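Local coordinates for protein nicotinate phosphoribosyltransferase (Porphyromonas gingivalis, PDB 2IM5) that probably catalyses the ATP-dependent joining of nicotinate to phosphoribosyl diphosphate, giving nicotinate ribonucleotide for the biosynthesis of NAD, at residues 364-369 and 380-385; 224-229 and 386-391; 214-219 and 249-254; 30-35 and 349-354. All coordinates share one frame; numbering follows the deposited sequence.

Interaction 1 of 4, residues 364-369 and 380-385; sequences YCVKLS and EEILLA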
loop_
_atom_site.group_PDB
_atom_site.type_symbol
_atom_site.label_atom_id
_atom_site.label_comp_id
_atom_site.label_asym_id
_atom_site.label_seq_id
_atom_site.Cartn_x
_atom_site.Cartn_y
_atom_site.Cartn_z
ATOM N N TYR A 364 11.391 15.368 8.429
ATOM C CA TYR A 364 11.409 13.909 8.479
ATOM C C TYR A 364 10.033 13.344 8.775
ATOM O O TYR A 364 9.264 13.938 9.529
ATOM C CB TYR A 364 12.375 13.411 9.550
ATOM C CG TYR A 364 13.821 13.599 9.186
ATOM C CD1 TYR A 364 14.321 13.092 7.985
ATOM C CD2 TYR A 364 14.694 14.283 10.034
ATOM C CE1 TYR A 364 15.657 13.259 7.629
ATOM C CE2 TYR A 364 16.040 14.457 9.691
ATOM C CZ TYR A 364 16.511 13.942 8.485
ATOM O OH TYR A 364 17.833 14.118 8.129
ATOM N N CYS A 365 9.739 12.193 8.172
ATOM C CA CYS A 365 8.467 11.510 8.376
ATOM C C CYS A 365 8.703 10.290 9.254
ATOM O O CYS A 365 9.740 9.636 9.154
ATOM C CB CYS A 365 7.875 11.046 7.039
ATOM S SG CYS A 365 7.488 12.362 5.852
ATOM N N VAL A 366 7.750 9.982 10.121
ATOM C CA VAL A 366 7.883 8.819 10.976
ATOM C C VAL A 366 6.579 8.043 10.992
ATOM O O VAL A 366 5.536 8.542 10.569
ATOM C CB VAL A 366 8.254 9.203 12.432
ATOM C CG1 VAL A 366 9.524 10.029 12.450
ATOM C CG2 VAL A 366 7.124 9.965 13.078
ATOM N N LYS A 367 6.656 6.809 11.470
ATOM C CA LYS A 367 5.498 5.934 11.582
ATOM C C LYS A 367 5.695 5.141 12.863
ATOM O O LYS A 367 6.778 4.612 13.098
ATOM C CB LYS A 367 5.421 4.981 10.390
ATOM C CG LYS A 367 4.287 3.981 10.509
ATOM C CD LYS A 367 4.322 2.977 9.383
ATOM C CE LYS A 367 3.414 1.798 9.693
ATOM N NZ LYS A 367 3.553 0.735 8.657
ATOM N N LEU A 368 4.659 5.060 13.690
ATOM C CA LEU A 368 4.770 4.350 14.955
ATOM C C LEU A 368 4.186 2.934 14.998
ATOM O O LEU A 368 4.768 2.046 15.623
ATOM C CB LEU A 368 4.153 5.201 16.061
ATOM C CG LEU A 368 4.720 6.623 16.202
ATOM C CD1 LEU A 368 4.053 7.320 17.382
ATOM C CD2 LEU A 368 6.232 6.571 16.402
ATOM N N SER A 369 3.049 2.720 14.343
ATOM C CA SER A 369 2.382 1.408 14.331
ATOM C C SER A 369 1.855 1.011 15.711
ATOM O O SER A 369 2.145 1.669 16.708
ATOM C CB SER A 369 3.328 0.307 13.834
ATOM O OG SER A 369 3.936 -0.376 14.921
ATOM N N GLU A 380 15.541 10.702 16.156
ATOM C CA GLU A 380 15.281 11.981 16.805
ATOM C C GLU A 380 13.821 12.388 16.577
ATOM O O GLU A 380 13.143 12.847 17.498
ATOM C CB GLU A 380 16.212 13.054 16.225
ATOM C CG GLU A 380 16.173 14.406 16.940
ATOM C CD GLU A 380 16.950 14.409 18.257
ATOM O OE1 GLU A 380 17.092 15.506 18.859
ATOM O OE2 GLU A 380 17.416 13.319 18.685
ATOM N N GLU A 381 13.341 12.208 15.347
ATOM C CA GLU A 381 11.977 12.577 14.994
ATOM C C GLU A 381 10.959 11.669 15.671
ATOM O O GLU A 381 9.888 12.119 16.077
ATOM C CB GLU A 381 11.797 12.533 13.476
ATOM C CG GLU A 381 10.523 13.206 12.970
ATOM C CD GLU A 381 10.435 14.674 13.358
ATOM O OE1 GLU A 381 11.465 15.372 13.282
ATOM O OE2 GLU A 381 9.333 15.136 13.728
ATOM N N ILE A 382 11.288 10.387 15.796
ATOM C CA ILE A 382 10.388 9.436 16.442
ATOM C C ILE A 382 10.137 9.839 17.893
ATOM O O ILE A 382 9.000 9.798 18.375
ATOM C CB ILE A 382 10.969 8.006 16.422
ATOM C CG1 ILE A 382 10.966 7.460 14.994
ATOM C CG2 ILE A 382 10.152 7.097 17.339
ATOM C CD1 ILE A 382 11.672 6.124 14.845
ATOM N N LEU A 383 11.206 10.220 18.584
ATOM C CA LEU A 383 11.119 10.656 19.972
ATOM C C LEU A 383 10.207 11.884 20.063
ATOM O O LEU A 383 9.347 11.964 20.940
ATOM C CB LEU A 383 12.515 11.027 20.490
ATOM C CG LEU A 383 12.895 10.564 21.900
ATOM C CD1 LEU A 383 14.256 11.154 22.275
ATOM C CD2 LEU A 383 11.830 10.995 22.903
ATOM N N LEU A 384 10.412 12.836 19.156
ATOM C CA LEU A 384 9.622 14.057 19.135
ATOM C C LEU A 384 8.140 13.722 18.955
ATOM O O LEU A 384 7.291 14.298 19.623
ATOM C CB LEU A 384 10.096 14.980 18.002
ATOM C CG LEU A 384 9.376 16.327 17.898
ATOM C CD1 LEU A 384 9.711 17.165 19.112
ATOM C CD2 LEU A 384 9.806 17.052 16.630
ATOM N N ALA A 385 7.833 12.783 18.066
ATOM C CA ALA A 385 6.445 12.401 17.824
ATOM C C ALA A 385 5.837 11.812 19.090
ATOM O O ALA A 385 4.737 12.194 19.496
ATOM C CB ALA A 385 6.363 11.399 16.686
HETATM O O HOH W 1 12.314 16.752 10.637
#
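Val366 fits its two methyl groups against one side of helix 379-389, and most of the contact is apolar. CG1 reaches the aliphatic part of Glu381, 3.4 Å from its CG, the two side chains crossing at about a right angle. The same methyl also lies 3.9 Å from Ile382 CG1. CG2 takes the other direction, to Ala385 CB at 4.0 Å, one helical turn beyond Glu381. A branched residue suits this place because its two arms serve both turns, while the small alanine leaves its methyl to meet the valine. Further along, Leu368 and Ile382 slide past each other in opposite directions, meeting through Leu368 CD2 and Ile382 CG2 at 4.1 Å.

The polar part is carried by Glu381, and no direct hydrogen bond joins the segments. With CG anti to the backbone N (chi1 -166°), Glu381 lays CG against Tyr364 CB; the bend at chi2 (59°) then turns the carboxylate towards the start of the 364-369 segment. There a water accepts from Tyr364 N at 2.8 Å and donates to Glu381 OE1 at 3.1 Å. The other oxygen, OE2, is hydrogen-bonded to Tyr225 OH, so each carboxylate oxygen has a partner.

This is a helix packed on the chain that leaves an edge strand: after strand 363-364 closes one side of the antiparallel sheet, helix 379-389 folds back over the segment that follows the strand.

Interaction 2 of 4, residues 224-229 and 386-391; sequences GYKMAN and MNTLGI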
loop_
_atom_site.group_PDB
_atom_site.type_symbol
_atom_site.label_atom_id
_atom_site.label_comp_id
_atom_site.label_asym_id
_atom_site.label_seq_id
_atom_site.Cartn_x
_atom_site.Cartn_y
_atom_site.Cartn_z
ATOM N N GLY A 224 2.332 18.794 11.748
ATOM C CA GLY A 224 2.561 18.415 13.128
ATOM C C GLY A 224 1.766 17.175 13.481
ATOM O O GLY A 224 0.786 16.836 12.800
ATOM N N TYR A 225 2.168 16.513 14.564
ATOM C CA TYR A 225 1.521 15.281 15.004
ATOM C C TYR A 225 0.119 15.405 15.599
ATOM O O TYR A 225 -0.727 14.545 15.373
ATOM C CB TYR A 225 2.446 14.560 15.984
ATOM C CG TYR A 225 3.788 14.272 15.359
ATOM C CD1 TYR A 225 3.908 13.341 14.327
ATOM C CD2 TYR A 225 4.925 14.980 15.747
ATOM C CE1 TYR A 225 5.119 13.122 13.695
ATOM C CE2 TYR A 225 6.149 14.774 15.119
ATOM C CZ TYR A 225 6.238 13.843 14.095
ATOM O OH TYR A 225 7.436 13.622 13.463
ATOM N N LYS A 226 -0.141 16.462 16.356
ATOM C CA LYS A 226 -1.461 16.608 16.954
ATOM C C LYS A 226 -2.600 16.623 15.936
ATOM O O LYS A 226 -3.611 15.960 16.132
ATOM C CB LYS A 226 -1.511 17.860 17.835
ATOM C CG LYS A 226 -0.739 17.702 19.144
ATOM C CD LYS A 226 -0.799 18.960 20.004
ATOM C CE LYS A 226 -0.144 18.712 21.358
ATOM N NZ LYS A 226 -0.157 19.908 22.226
ATOM N N MET A 227 -2.435 17.356 14.841
ATOM C CA MET A 227 -3.481 17.434 13.827
ATOM C C MET A 227 -3.310 16.547 12.592
ATOM O O MET A 227 -4.161 16.566 11.703
ATOM C CB MET A 227 -3.649 18.885 13.376
ATOM C CG MET A 227 -4.372 19.774 14.392
ATOM S SD MET A 227 -6.073 19.212 14.802
ATOM C CE MET A 227 -5.911 18.977 16.597
ATOM N N ALA A 228 -2.235 15.766 12.543
ATOM C CA ALA A 228 -1.965 14.904 11.382
ATOM C C ALA A 228 -3.164 14.097 10.886
ATOM O O ALA A 228 -3.606 14.279 9.742
ATOM C CB ALA A 228 -0.804 13.966 11.683
ATOM N N ASN A 229 -3.685 13.212 11.738
ATOM C CA ASN A 229 -4.817 12.370 11.362
ATOM C C ASN A 229 -6.019 13.190 10.913
ATOM O O ASN A 229 -6.618 12.909 9.876
ATOM C CB ASN A 229 -5.229 11.459 12.536
ATOM C CG ASN A 229 -4.326 10.240 12.688
ATOM O OD1 ASN A 229 -3.857 9.931 13.797
ATOM N ND2 ASN A 229 -4.081 9.538 11.591
ATOM N N MET A 386 6.555 10.883 19.716
ATOM C CA MET A 386 6.071 10.267 20.943
ATOM C C MET A 386 5.863 11.319 22.036
ATOM O O MET A 386 4.816 11.335 22.683
ATOM C CB MET A 386 7.044 9.184 21.425
ATOM C CG MET A 386 7.131 7.997 20.472
ATOM S SD MET A 386 8.202 6.628 21.010
ATOM C CE MET A 386 7.077 5.612 21.801
ATOM N N ASN A 387 6.842 12.192 22.243
ATOM C CA ASN A 387 6.706 13.228 23.266
ATOM C C ASN A 387 5.536 14.157 22.937
ATOM O O ASN A 387 4.771 14.536 23.814
ATOM C CB ASN A 387 8.001 14.046 23.395
ATOM C CG ASN A 387 9.158 13.224 23.952
ATOM O OD1 ASN A 387 8.954 12.362 24.805
ATOM N ND2 ASN A 387 10.376 13.498 23.484
ATOM N N THR A 388 5.393 14.511 21.666
ATOM C CA THR A 388 4.321 15.402 21.242
ATOM C C THR A 388 2.950 14.785 21.493
ATOM O O THR A 388 2.014 15.466 21.901
ATOM C CB THR A 388 4.436 15.730 19.732
ATOM O OG1 THR A 388 5.691 16.378 19.477
ATOM C CG2 THR A 388 3.287 16.641 19.292
ATOM N N LEU A 389 2.836 13.489 21.243
ATOM C CA LEU A 389 1.574 12.800 21.417
ATOM C C LEU A 389 1.385 12.247 22.824
ATOM O O LEU A 389 0.382 11.613 23.107
ATOM C CB LEU A 389 1.462 11.672 20.391
ATOM C CG LEU A 389 1.491 12.171 18.944
ATOM C CD1 LEU A 389 1.618 10.999 17.977
ATOM C CD2 LEU A 389 0.225 12.976 18.674
ATOM N N GLY A 390 2.347 12.490 23.704
ATOM C CA GLY A 390 2.224 11.999 25.063
ATOM C C GLY A 390 2.370 10.492 25.172
ATOM O O GLY A 390 1.786 9.870 26.059
ATOM N N ILE A 391 3.149 9.899 24.275
ATOM C CA ILE A 391 3.366 8.462 24.304
ATOM C C ILE A 391 4.626 8.130 25.093
ATOM O O ILE A 391 5.644 8.844 24.938
ATOM C CB ILE A 391 3.511 7.902 22.880
ATOM C CG1 ILE A 391 2.214 8.133 22.102
ATOM C CG2 ILE A 391 3.865 6.422 22.931
ATOM C CD1 ILE A 391 2.315 7.782 20.633
#
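Tyr225 and Lys226 make a packing contact with Thr388 and Leu389, with no hydrogen bond between them, where the end of the C-terminal helix 379-389 meets the short connection between helices 213-223 and 228-240, well away from the centre of the chain. Tyr225 is the buried member. Its CB lies 3.8 Å from Leu389 CD2, and that methyl is equally close to Tyr225 O. Thr388 comes in beside it, its side chain crossing that of Tyr225 at about a right angle, with Thr388 CG2 4.0 Å from Tyr225 CB. The methyl stands anti to the backbone N, whereas OG1 is turned back to bond to Leu384 O; threonine thus offers carbon to its neighbour and satisfies its hydroxyl within its own helix.

The helix ends here in a Schellman motif. Gly390 takes positive phi (71°), a conformation that glycine adopts easily, and Ile391 N bonds back to Met386 O at 2.7 Å while Gly390 N bonds to Asn387 O at 3.2 Å. Gly224 likewise has positive phi as the first residue to leave the preceding helix.

On the exposed side Lys226 runs out extended beyond CG, its CG 4.2 Å from Thr388 CG2 and its CE 3.9 Å from Thr388 O. A lysine can cover the threonine with its methylenes and still carry its charge outward.

Interaction 3 of 4, residues 214-219 and 249-254; sequences EWIQFH and TDTYTT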
loop_
_atom_site.group_PDB
_atom_site.type_symbol
_atom_site.label_atom_id
_atom_site.label_comp_id
_atom_site.label_asym_id
_atom_site.label_seq_id
_atom_site.Cartn_x
_atom_site.Cartn_y
_atom_site.Cartn_z
ATOM N N GLU A 214 1.798 6.979 3.927
ATOM C CA GLU A 214 2.542 8.163 3.485
ATOM C C GLU A 214 1.682 9.426 3.474
ATOM O O GLU A 214 2.180 10.520 3.746
ATOM C CB GLU A 214 3.169 7.949 2.093
ATOM C CG GLU A 214 2.180 7.734 0.964
ATOM C CD GLU A 214 2.843 7.707 -0.414
ATOM O OE1 GLU A 214 3.211 8.785 -0.934
ATOM O OE2 GLU A 214 2.999 6.603 -0.976
ATOM N N TRP A 215 0.396 9.269 3.170
ATOM C CA TRP A 215 -0.525 10.403 3.132
ATOM C C TRP A 215 -0.616 11.025 4.516
ATOM O O TRP A 215 -0.501 12.237 4.659
ATOM C CB TRP A 215 -1.910 9.947 2.660
ATOM C CG TRP A 215 -2.961 11.023 2.654
ATOM C CD1 TRP A 215 -4.087 11.072 3.432
ATOM C CD2 TRP A 215 -3.005 12.192 1.811
ATOM N NE1 TRP A 215 -4.825 12.190 3.125
ATOM C CE2 TRP A 215 -4.187 12.894 2.137
ATOM C CE3 TRP A 215 -2.162 12.709 0.819
ATOM C CZ2 TRP A 215 -4.549 14.088 1.502
ATOM C CZ3 TRP A 215 -2.519 13.903 0.186
ATOM C CH2 TRP A 215 -3.705 14.578 0.533
ATOM N N ILE A 216 -0.797 10.193 5.537
ATOM C CA ILE A 216 -0.885 10.685 6.911
ATOM C C ILE A 216 0.473 11.221 7.364
ATOM O O ILE A 216 0.566 12.263 7.995
ATOM C CB ILE A 216 -1.290 9.568 7.897
ATOM C CG1 ILE A 216 -2.533 8.832 7.402
ATOM C CG2 ILE A 216 -1.539 10.159 9.267
ATOM C CD1 ILE A 216 -3.732 9.686 7.269
ATOM N N GLN A 217 1.527 10.477 7.049
ATOM C CA GLN A 217 2.887 10.857 7.425
ATOM C C GLN A 217 3.286 12.215 6.839
ATOM O O GLN A 217 3.969 13.001 7.484
ATOM C CB GLN A 217 3.854 9.789 6.943
ATOM C CG GLN A 217 3.760 8.490 7.702
ATOM C CD GLN A 217 4.729 7.456 7.159
ATOM O OE1 GLN A 217 4.489 6.859 6.110
ATOM N NE2 GLN A 217 5.844 7.263 7.854
ATOM N N PHE A 218 2.873 12.472 5.602
ATOM C CA PHE A 218 3.180 13.745 4.965
ATOM C C PHE A 218 2.552 14.844 5.821
ATOM O O PHE A 218 3.201 15.838 6.142
ATOM C CB PHE A 218 2.602 13.789 3.550
ATOM C CG PHE A 218 2.707 15.134 2.893
ATOM C CD1 PHE A 218 3.939 15.613 2.451
ATOM C CD2 PHE A 218 1.575 15.935 2.729
ATOM C CE1 PHE A 218 4.042 16.872 1.853
ATOM C CE2 PHE A 218 1.670 17.195 2.133
ATOM C CZ PHE A 218 2.901 17.665 1.694
ATOM N N HIS A 219 1.290 14.641 6.207
ATOM C CA HIS A 219 0.574 15.622 7.015
ATOM C C HIS A 219 1.215 15.790 8.389
ATOM O O HIS A 219 1.236 16.889 8.941
ATOM C CB HIS A 219 -0.901 15.216 7.147
ATOM C CG HIS A 219 -1.693 15.426 5.892
ATOM N ND1 HIS A 219 -2.440 16.562 5.663
ATOM C CD2 HIS A 219 -1.816 14.668 4.776
ATOM C CE1 HIS A 219 -2.988 16.495 4.462
ATOM N NE2 HIS A 219 -2.624 15.355 3.903
ATOM N N THR A 249 -5.466 3.765 10.858
ATOM C CA THR A 249 -5.426 4.326 12.202
ATOM C C THR A 249 -4.122 4.203 12.984
ATOM O O THR A 249 -3.937 4.907 13.969
ATOM C CB THR A 249 -6.524 3.688 13.078
ATOM O OG1 THR A 249 -6.185 2.317 13.336
ATOM C CG2 THR A 249 -7.872 3.730 12.366
ATOM N N ASP A 250 -3.210 3.344 12.548
ATOM C CA ASP A 250 -1.974 3.122 13.306
ATOM C C ASP A 250 -0.738 3.975 13.010
ATOM O O ASP A 250 0.299 3.775 13.649
ATOM C CB ASP A 250 -1.586 1.641 13.198
ATOM C CG ASP A 250 -1.102 1.264 11.804
ATOM O OD1 ASP A 250 -1.529 1.912 10.828
ATOM O OD2 ASP A 250 -0.301 0.312 11.674
ATOM N N THR A 251 -0.837 4.916 12.071
ATOM C CA THR A 251 0.309 5.751 11.722
ATOM C C THR A 251 1.024 6.276 12.958
ATOM O O THR A 251 2.235 6.146 13.080
ATOM C CB THR A 251 -0.101 6.944 10.853
ATOM O OG1 THR A 251 -0.941 6.486 9.789
ATOM C CG2 THR A 251 1.145 7.622 10.258
ATOM N N TYR A 252 0.273 6.872 13.873
ATOM C CA TYR A 252 0.879 7.384 15.095
ATOM C C TYR A 252 0.250 6.676 16.273
ATOM O O TYR A 252 0.024 7.285 17.315
ATOM C CB TYR A 252 0.667 8.901 15.212
ATOM C CG TYR A 252 1.279 9.659 14.062
ATOM C CD1 TYR A 252 2.653 9.611 13.825
ATOM C CD2 TYR A 252 0.480 10.369 13.174
ATOM C CE1 TYR A 252 3.213 10.245 12.728
ATOM C CE2 TYR A 252 1.029 11.012 12.072
ATOM C CZ TYR A 252 2.397 10.942 11.853
ATOM O OH TYR A 252 2.950 11.555 10.756
ATOM N N THR A 253 -0.031 5.386 16.089
ATOM C CA THR A 253 -0.648 4.578 17.129
ATOM C C THR A 253 -2.164 4.709 17.059
ATOM O O THR A 253 -2.699 5.812 16.936
ATOM C CB THR A 253 -0.141 5.018 18.522
ATOM O OG1 THR A 253 0.977 4.200 18.906
ATOM C CG2 THR A 253 -1.229 4.972 19.532
ATOM N N THR A 254 -2.854 3.576 17.129
ATOM C CA THR A 254 -4.306 3.563 17.078
ATOM C C THR A 254 -4.952 4.231 18.295
ATOM O O THR A 254 -6.040 4.797 18.179
ATOM C CB THR A 254 -4.844 2.118 16.921
ATOM O OG1 THR A 254 -4.525 1.639 15.609
ATOM C CG2 THR A 254 -6.359 2.079 17.090
HETATM O O HOH W 2 5.392 11.755 9.908
#
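Tyr252 OH gives the shortest polar link of this contact, 2.6 Å to a water that accepts from it and in turn donates to Gln217 O at 3.1 Å. The water lies at the edge of the phenol ring, in its plane. Through it the loop after strand 246-248, an outermost strand of the parallel sheet in the family's TIM-barrel-like part, is joined to helix 213-223. The loop makes a type I beta turn from Asp250 to Thr253, closed by Thr253 N bonding to Asp250 O at 2.9 Å.

Beyond the water bridge the contact is buried packing. Tyr252 OH also sits 3.4 Å from Gln217 CA, close to the helix backbone, and Tyr252 CE2 touches Ile216 CG2 at 3.9 Å. A tyrosine suits this place because it is long enough to span from turn to helix and ends in a group that can use a water. Thr251 presents both its branches: OG1 lies against Ile216 CB, while CG2, anti to the backbone N, reaches the extended chain of Gln217.

Two ties lead to another part of the fold: Thr251 is bound to Leu368 through the backbone, and Gln217 NE2 bonds to Val366 O. Further back in the same glutamine side chain, Gln217 CG meets Thr251 CG2 at 3.8 Å, while the same methyl stands above the centre of the Tyr252 ring.

Interaction 4 of 4, residues 30-35 and 349-354; sequences GEFRFI and MKLWKC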
loop_
_atom_site.group_PDB
_atom_site.type_symbol
_atom_site.label_atom_id
_atom_site.label_comp_id
_atom_site.label_asym_id
_atom_site.label_seq_id
_atom_site.Cartn_x
_atom_site.Cartn_y
_atom_site.Cartn_z
ATOM N N GLY A 30 9.469 15.187 -1.980
ATOM C CA GLY A 30 9.596 14.078 -1.058
ATOM C C GLY A 30 10.758 13.195 -1.447
ATOM O O GLY A 30 11.213 13.228 -2.595
ATOM N N GLU A 31 11.268 12.440 -0.481
ATOM C CA GLU A 31 12.340 11.496 -0.745
ATOM C C GLU A 31 11.928 10.142 -0.192
ATOM O O GLU A 31 11.656 10.008 1.008
ATOM C CB GLU A 31 13.663 11.887 -0.080
ATOM C CG GLU A 31 14.746 10.831 -0.375
ATOM C CD GLU A 31 16.065 11.060 0.362
ATOM O OE1 GLU A 31 16.084 11.004 1.615
ATOM O OE2 GLU A 31 17.084 11.290 -0.322
ATOM N N PHE A 32 11.875 9.148 -1.071
ATOM C CA PHE A 32 11.531 7.795 -0.675
ATOM C C PHE A 32 12.835 7.012 -0.540
ATOM O O PHE A 32 13.751 7.165 -1.357
ATOM C CB PHE A 32 10.638 7.143 -1.735
ATOM C CG PHE A 32 9.198 7.578 -1.670
ATOM C CD1 PHE A 32 8.244 6.789 -1.022
ATOM C CD2 PHE A 32 8.796 8.787 -2.229
ATOM C CE1 PHE A 32 6.914 7.200 -0.933
ATOM C CE2 PHE A 32 7.468 9.208 -2.144
ATOM C CZ PHE A 32 6.525 8.411 -1.494
ATOM N N ARG A 33 12.923 6.187 0.493
ATOM C CA ARG A 33 14.119 5.386 0.698
ATOM C C ARG A 33 13.808 3.902 0.778
ATOM O O ARG A 33 12.920 3.477 1.510
ATOM C CB ARG A 33 14.852 5.819 1.968
ATOM C CG ARG A 33 15.444 7.211 1.870
ATOM C CD ARG A 33 16.318 7.526 3.067
ATOM N NE ARG A 33 16.792 8.903 3.021
ATOM C CZ ARG A 33 17.607 9.446 3.915
ATOM N NH1 ARG A 33 18.054 8.724 4.937
ATOM N NH2 ARG A 33 17.960 10.718 3.796
ATOM N N PHE A 34 14.548 3.124 -0.001
ATOM C CA PHE A 34 14.408 1.677 -0.023
ATOM C C PHE A 34 15.057 1.135 1.243
ATOM O O PHE A 34 16.103 1.619 1.659
ATOM C CB PHE A 34 15.132 1.113 -1.246
ATOM C CG PHE A 34 15.301 -0.379 -1.219
ATOM C CD1 PHE A 34 14.290 -1.217 -1.678
ATOM C CD2 PHE A 34 16.476 -0.949 -0.734
ATOM C CE1 PHE A 34 14.446 -2.604 -1.656
ATOM C CE2 PHE A 34 16.641 -2.330 -0.706
ATOM C CZ PHE A 34 15.620 -3.159 -1.171
ATOM N N ILE A 35 14.434 0.138 1.855
ATOM C CA ILE A 35 14.994 -0.460 3.058
ATOM C C ILE A 35 14.861 -1.981 3.001
ATOM O O ILE A 35 13.755 -2.518 2.914
ATOM C CB ILE A 35 14.267 0.008 4.349
ATOM C CG1 ILE A 35 14.203 1.535 4.422
ATOM C CG2 ILE A 35 14.988 -0.549 5.571
ATOM C CD1 ILE A 35 15.557 2.203 4.522
ATOM N N MET A 349 9.869 0.633 0.775
ATOM C CA MET A 349 10.398 1.883 0.240
ATOM C C MET A 349 9.446 2.931 0.797
ATOM O O MET A 349 8.325 3.092 0.302
ATOM C CB MET A 349 10.395 1.880 -1.296
ATOM C CG MET A 349 11.315 2.940 -1.890
ATOM S SD MET A 349 11.642 2.769 -3.647
ATOM C CE MET A 349 12.724 4.182 -3.894
ATOM N N LYS A 350 9.889 3.625 1.843
ATOM C CA LYS A 350 9.053 4.610 2.509
ATOM C C LYS A 350 9.420 6.073 2.332
ATOM O O LYS A 350 10.576 6.414 2.067
ATOM C CB LYS A 350 9.015 4.304 4.007
ATOM C CG LYS A 350 8.586 2.887 4.348
ATOM C CD LYS A 350 7.225 2.564 3.748
ATOM C CE LYS A 350 6.769 1.160 4.124
ATOM N NZ LYS A 350 5.529 0.765 3.399
ATOM N N LEU A 351 8.415 6.931 2.495
ATOM C CA LEU A 351 8.619 8.370 2.415
ATOM C C LEU A 351 9.449 8.680 3.650
ATOM O O LEU A 351 8.994 8.485 4.775
ATOM C CB LEU A 351 7.279 9.111 2.486
ATOM C CG LEU A 351 7.390 10.637 2.442
ATOM C CD1 LEU A 351 8.066 11.057 1.145
ATOM C CD2 LEU A 351 6.001 11.264 2.564
ATOM N N TRP A 352 10.665 9.152 3.441
ATOM C CA TRP A 352 11.569 9.451 4.543
ATOM C C TRP A 352 11.544 10.907 5.000
ATOM O O TRP A 352 11.750 11.198 6.176
ATOM C CB TRP A 352 12.994 9.063 4.146
ATOM C CG TRP A 352 13.931 9.021 5.306
ATOM C CD1 TRP A 352 14.824 9.982 5.681
ATOM C CD2 TRP A 352 14.029 7.976 6.277
ATOM N NE1 TRP A 352 15.473 9.598 6.836
ATOM C CE2 TRP A 352 15.003 8.371 7.220
ATOM C CE3 TRP A 352 13.383 6.740 6.441
ATOM C CZ2 TRP A 352 15.351 7.575 8.316
ATOM C CZ3 TRP A 352 13.727 5.944 7.528
ATOM C CH2 TRP A 352 14.705 6.367 8.453
ATOM N N LYS A 353 11.315 11.815 4.062
ATOM C CA LYS A 353 11.252 13.238 4.375
ATOM C C LYS A 353 10.523 13.976 3.259
ATOM O O LYS A 353 10.404 13.465 2.138
ATOM C CB LYS A 353 12.659 13.809 4.560
ATOM C CG LYS A 353 13.523 13.762 3.322
ATOM C CD LYS A 353 14.888 14.388 3.586
ATOM C CE LYS A 353 15.717 14.440 2.315
ATOM N NZ LYS A 353 17.066 15.016 2.549
ATOM N N CYS A 354 10.041 15.173 3.569
ATOM C CA CYS A 354 9.307 15.968 2.604
ATOM C C CYS A 354 9.357 17.448 2.955
ATOM O O CYS A 354 9.855 17.840 4.012
ATOM C CB CYS A 354 7.845 15.519 2.582
ATOM S SG CYS A 354 7.039 15.624 4.198
#
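The Arg33 guanidinium lies flat on the Trp352 indole, the planes 11° apart and the centres separated by 3.8 Å. Trp352 CD1 sits beneath the middle of the guanidinium, and the cation-pi contact falls off-centre on the five-membered ring. At its edge the guanidinium meets Glu31 in plane: NE and NH2 both grip the single oxygen OE1, NE at 2.6 Å from above the carboxylate plane and NH2 on its syn lone pair. Over the sheet's other side, Phe32 takes Leu351 CD1 above its ring face in a CH-pi contact and has Met349 O at its edge.

Strands 29-36 and 347-355 run antiparallel. Between Glu31 and Phe32 the register slips by one, a classic beta bulge in which Trp352 and Lys353 both face Glu31. Glu31 therefore uses both strand neighbours: its N donates to Lys353 O at 2.9 Å, and its O accepts from Trp352 N at 2.8 Å. Past the bulge, Arg33 N bonds to Lys350 O and Lys350 N returns a longer bond to Arg33 O.

The bulge probably helps to bring Trp352 onto Arg33. Phe32, Phe34, Met349 and Leu351 pack on the face turned towards helices 120-134 and 213-223, where apolar residues suit burial. On the charged face Lys353 NZ is 4.2 Å from Glu31 OE1, beyond a salt bridge; two nearby cations would probably favour the ionised carboxylate, which in turn holds the arginine flat on its indole.

In the fold
Interactions 3 and 4 are buried, whereas 1 and 2 lie farther out and are partly buried. Interactions 1 and 2 hold successive turns of helix 379-389, meeting where Glu381 reaches Tyr225. Helix 213-223 of interaction 3 touches both interaction 1 and interaction 4: Gln217 bonds to the chain of interaction 1, while Glu214 and Phe218 pack on the strands of interaction 4. Tyr225 and Tyr252 meet edge to face, joining interactions 2 and 3; interactions 2 and 4 do not touch. The chemistry differs accordingly: interaction 4 has direct backbone bonding and charged stacking, interactions 1 and 3 add single water bridges to apolar packing, and interaction 2 relies on packing alone.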